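Local coordinates for uncharacterized protein (Bacteroides eggerthii, PDB 4FTD) that is of unknown function but combines a six-bladed beta-propeller with an immunoglobulin-like domain and may take part in carbohydrate metabolism, at residues L149-P154 with H160-L165. Numbering follows the deposited sequence.
Sequences LVVSRP and HTPHLL
Val150 lies over one face of the His163 imidazole in a CH-pi contact, its CB 3.9 Å from the ring centroid and displaced toward the rim, while Ser152 OG and Thr161 O sit at the ring's edge, in its plane. The ring reaches this place because CG of His163 stands between its backbone N and carbonyl carbon (chi1 57°), which lays the imidazole alongside the valine, both side chains pointing the same way. Two bonds then fix its rotation: ND1 donates to Thr161 O at 2.9 Å, and NE2 pairs with the hydroxyl of Tyr130. The backbones of Val150 and His163 form an antiparallel hydrogen-bonded pair, with Val150 N to His163 O at 2.8 Å and nearly straight, and His163 N to Val150 O at 3.1 Å. Leu149 CB meets Leu164 CD2 at 3.8 Å on the other face of the sheet. Toward the loop that joins the two strands, a water accepts from His160 N at 2.8 Å and donates weakly to Arg153 O. Were His163 an alanine, Thr161 O and the Tyr130 hydroxyl would probably lose their imidazole partner, and Val150 CB the ring packed against it. In this middle hairpin of a four-stranded propeller blade, backbone bonds set the strand pairing, while a buried imidazole, engaged through both nitrogens, ties the loop at Thr161 to the strand that follows it and to Tyr130.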
ATOM      1  N   LEU A 149      -3.193  -2.170 -16.881  1.00 37.05           N
ATOM      2  CA  LEU A 149      -3.275  -1.338 -18.082  1.00 37.66           C
ATOM      3  C   LEU A 149      -1.864  -0.836 -18.378  1.00 39.22           C
ATOM      4  O   LEU A 149      -1.202  -0.331 -17.473  1.00 37.30           O
ATOM      5  CB  LEU A 149      -4.215  -0.152 -17.842  1.00 37.23           C
ATOM      6  CG  LEU A 149      -4.169   1.053 -18.817  1.00 36.69           C
ATOM      7  CD1 LEU A 149      -4.660   0.594 -20.201  1.00 33.02           C
ATOM      8  CD2 LEU A 149      -4.954   2.261 -18.260  1.00 33.95           C
ATOM      9  N   VAL A 150      -1.403  -1.018 -19.625  1.00 36.76           N
ATOM     10  CA  VAL A 150      -0.115  -0.550 -20.087  1.00 32.73           C
ATOM     11  C   VAL A 150      -0.385   0.467 -21.189  1.00 34.82           C
ATOM     12  O   VAL A 150      -1.035   0.132 -22.176  1.00 35.17           O
ATOM     13  CB  VAL A 150       0.751  -1.682 -20.626  1.00 34.59           C
ATOM     14  CG1 VAL A 150       2.074  -1.080 -21.071  1.00 35.40           C
ATOM     15  CG2 VAL A 150       0.904  -2.751 -19.541  1.00 35.00           C
ATOM     16  N   VAL A 151       0.017   1.740 -20.974  1.00 33.70           N
ATOM     17  CA  VAL A 151      -0.342   2.810 -21.920  1.00 36.38           C
ATOM     18  C   VAL A 151       0.846   2.924 -22.873  1.00 34.37           C
ATOM     19  O   VAL A 151       1.628   3.857 -22.832  1.00 36.02           O
ATOM     20  CB  VAL A 151      -0.694   4.153 -21.240  1.00 31.62           C
ATOM     21  CG1 VAL A 151      -1.170   5.161 -22.296  1.00 32.62           C
ATOM     22  CG2 VAL A 151      -1.723   3.921 -20.147  1.00 30.91           C
ATOM     23  N   SER A 152       0.967   1.927 -23.735  1.00 35.40           N
ATOM     24  CA  SER A 152       2.065   1.887 -24.669  1.00 39.21           C
ATOM     25  C   SER A 152       1.749   2.625 -25.979  1.00 38.92           C
ATOM     26  O   SER A 152       0.689   2.482 -26.535  1.00 36.59           O
ATOM     27  CB  SER A 152       2.447   0.434 -24.994  1.00 36.86           C
ATOM     28  OG  SER A 152       1.319  -0.295 -25.412  1.00 43.63           O
ATOM     29  N   ARG A 153       2.666   3.495 -26.381  1.00 41.16           N
ATOM     30  CA  ARG A 153       2.612   4.105 -27.694  1.00 40.02           C
ATOM     31  C   ARG A 153       3.446   3.155 -28.586  1.00 33.23           C
ATOM     32  O   ARG A 153       4.466   2.637 -28.158  1.00 43.49           O
ATOM     33  CB  ARG A 153       3.243   5.489 -27.687  1.00 34.79           C
ATOM     34  CG  ARG A 153       2.353   6.560 -27.055  1.00 39.71           C
ATOM     35  CD  ARG A 153       3.003   7.915 -27.262  1.00 41.03           C
ATOM     36  NE  ARG A 153       4.108   8.024 -26.317  1.00 40.34           N
ATOM     37  CZ  ARG A 153       5.308   8.572 -26.550  1.00 49.11           C
ATOM     38  NH1 ARG A 153       5.658   9.047 -27.738  1.00 44.53           N
ATOM     39  NH2 ARG A 153       6.202   8.588 -25.570  1.00 40.43           N
ATOM     40  N   PRO A 154       2.983   2.921 -29.811  1.00 37.99           N
ATOM     41  CA  PRO A 154       3.613   1.905 -30.636  1.00 39.92           C
ATOM     42  C   PRO A 154       5.024   2.281 -31.109  1.00 45.24           C
ATOM     43  O   PRO A 154       5.218   3.330 -31.664  1.00 39.84           O
ATOM     44  CB  PRO A 154       2.672   1.758 -31.817  1.00 43.94           C
ATOM     45  CG  PRO A 154       1.793   2.970 -31.810  1.00 42.60           C
ATOM     46  CD  PRO A 154       1.762   3.473 -30.410  1.00 37.55           C
ATOM     47  N   HIS A 160       3.080  -1.977 -30.067  1.00 39.01           N
ATOM     48  CA  HIS A 160       1.893  -2.184 -29.188  1.00 37.32           C
ATOM     49  C   HIS A 160       1.184  -0.861 -28.919  1.00 35.43           C
ATOM     50  O   HIS A 160       1.824   0.126 -28.587  1.00 42.00           O
ATOM     51  CB  HIS A 160       2.275  -2.791 -27.809  1.00 41.29           C
ATOM     52  CG  HIS A 160       2.702  -4.230 -27.864  1.00 51.80           C
ATOM     53  ND1 HIS A 160       3.367  -4.859 -26.826  1.00 48.33           N
ATOM     54  CD2 HIS A 160       2.554  -5.163 -28.838  1.00 52.80           C
ATOM     55  CE1 HIS A 160       3.617  -6.113 -27.165  1.00 57.97           C
ATOM     56  NE2 HIS A 160       3.143  -6.321 -28.382  1.00 51.11           N
ATOM     57  N   THR A 161      -0.122  -0.867 -29.122  1.00 35.22           N
ATOM     58  CA  THR A 161      -1.016   0.240 -28.682  1.00 34.35           C
ATOM     59  C   THR A 161      -1.494  -0.121 -27.252  1.00 35.47           C
ATOM     60  O   THR A 161      -1.184  -1.186 -26.717  1.00 38.62           O
ATOM     61  CB  THR A 161      -2.129   0.438 -29.715  1.00 37.97           C
ATOM     62  OG1 THR A 161      -2.784  -0.802 -29.892  1.00 42.47           O
ATOM     63  CG2 THR A 161      -1.580   0.933 -31.113  1.00 36.51           C
ATOM     64  N   PRO A 162      -2.202   0.805 -26.570  1.00 34.11           N
ATOM     65  CA  PRO A 162      -2.560   0.564 -25.168  1.00 34.18           C
ATOM     66  C   PRO A 162      -3.371  -0.713 -24.944  1.00 34.22           C
ATOM     67  O   PRO A 162      -4.249  -1.060 -25.754  1.00 40.74           O
ATOM     68  CB  PRO A 162      -3.357   1.824 -24.796  1.00 34.70           C
ATOM     69  CG  PRO A 162      -2.774   2.886 -25.714  1.00 36.37           C
ATOM     70  CD  PRO A 162      -2.528   2.153 -27.016  1.00 35.06           C
ATOM     71  N   HIS A 163      -3.027  -1.433 -23.884  1.00 36.21           N
ATOM     72  CA  HIS A 163      -3.571  -2.721 -23.675  1.00 34.64           C
ATOM     73  C   HIS A 163      -3.675  -3.101 -22.214  1.00 37.57           C
ATOM     74  O   HIS A 163      -3.096  -2.478 -21.366  1.00 37.34           O
ATOM     75  CB  HIS A 163      -2.736  -3.771 -24.426  1.00 41.12           C
ATOM     76  CG  HIS A 163      -1.288  -3.790 -24.045  1.00 38.29           C
ATOM     77  ND1 HIS A 163      -0.394  -2.844 -24.519  1.00 37.58           N
ATOM     78  CD2 HIS A 163      -0.562  -4.666 -23.282  1.00 41.12           C
ATOM     79  CE1 HIS A 163       0.826  -3.158 -24.073  1.00 42.13           C
ATOM     80  NE2 HIS A 163       0.749  -4.235 -23.294  1.00 37.39           N
ATOM     81  N   LEU A 164      -4.497  -4.109 -21.979  1.00 36.61           N
ATOM     82  CA  LEU A 164      -4.682  -4.732 -20.677  1.00 40.68           C
ATOM     83  C   LEU A 164      -3.990  -6.098 -20.647  1.00 44.10           C
ATOM     84  O   LEU A 164      -3.821  -6.752 -21.673  1.00 44.85           O
ATOM     85  CB  LEU A 164      -6.171  -4.884 -20.374  1.00 43.39           C
ATOM     86  CG  LEU A 164      -7.030  -3.625 -20.379  1.00 42.03           C
ATOM     87  CD1 LEU A 164      -8.500  -4.000 -20.220  1.00 47.24           C
ATOM     88  CD2 LEU A 164      -6.606  -2.662 -19.306  1.00 41.53           C
ATOM     89  N   LEU A 165      -3.580  -6.491 -19.456  1.00 39.91           N
ATOM     90  CA  LEU A 165      -3.017  -7.788 -19.167  1.00 44.12           C
ATOM     91  C   LEU A 165      -3.858  -8.308 -17.998  1.00 44.83           C
ATOM     92  O   LEU A 165      -4.010  -7.649 -16.988  1.00 42.16           O
ATOM     93  CB  LEU A 165      -1.570  -7.603 -18.765  1.00 41.27           C
ATOM     94  CG  LEU A 165      -0.561  -6.978 -19.750  1.00 46.07           C
ATOM     95  CD1 LEU A 165       0.739  -6.627 -19.047  1.00 37.59           C
ATOM     96  CD2 LEU A 165      -0.267  -7.956 -20.896  1.00 37.65           C
TER
HETATM   97  O   HOH W   1       5.231  -0.539 -28.896  1.00 41.65           O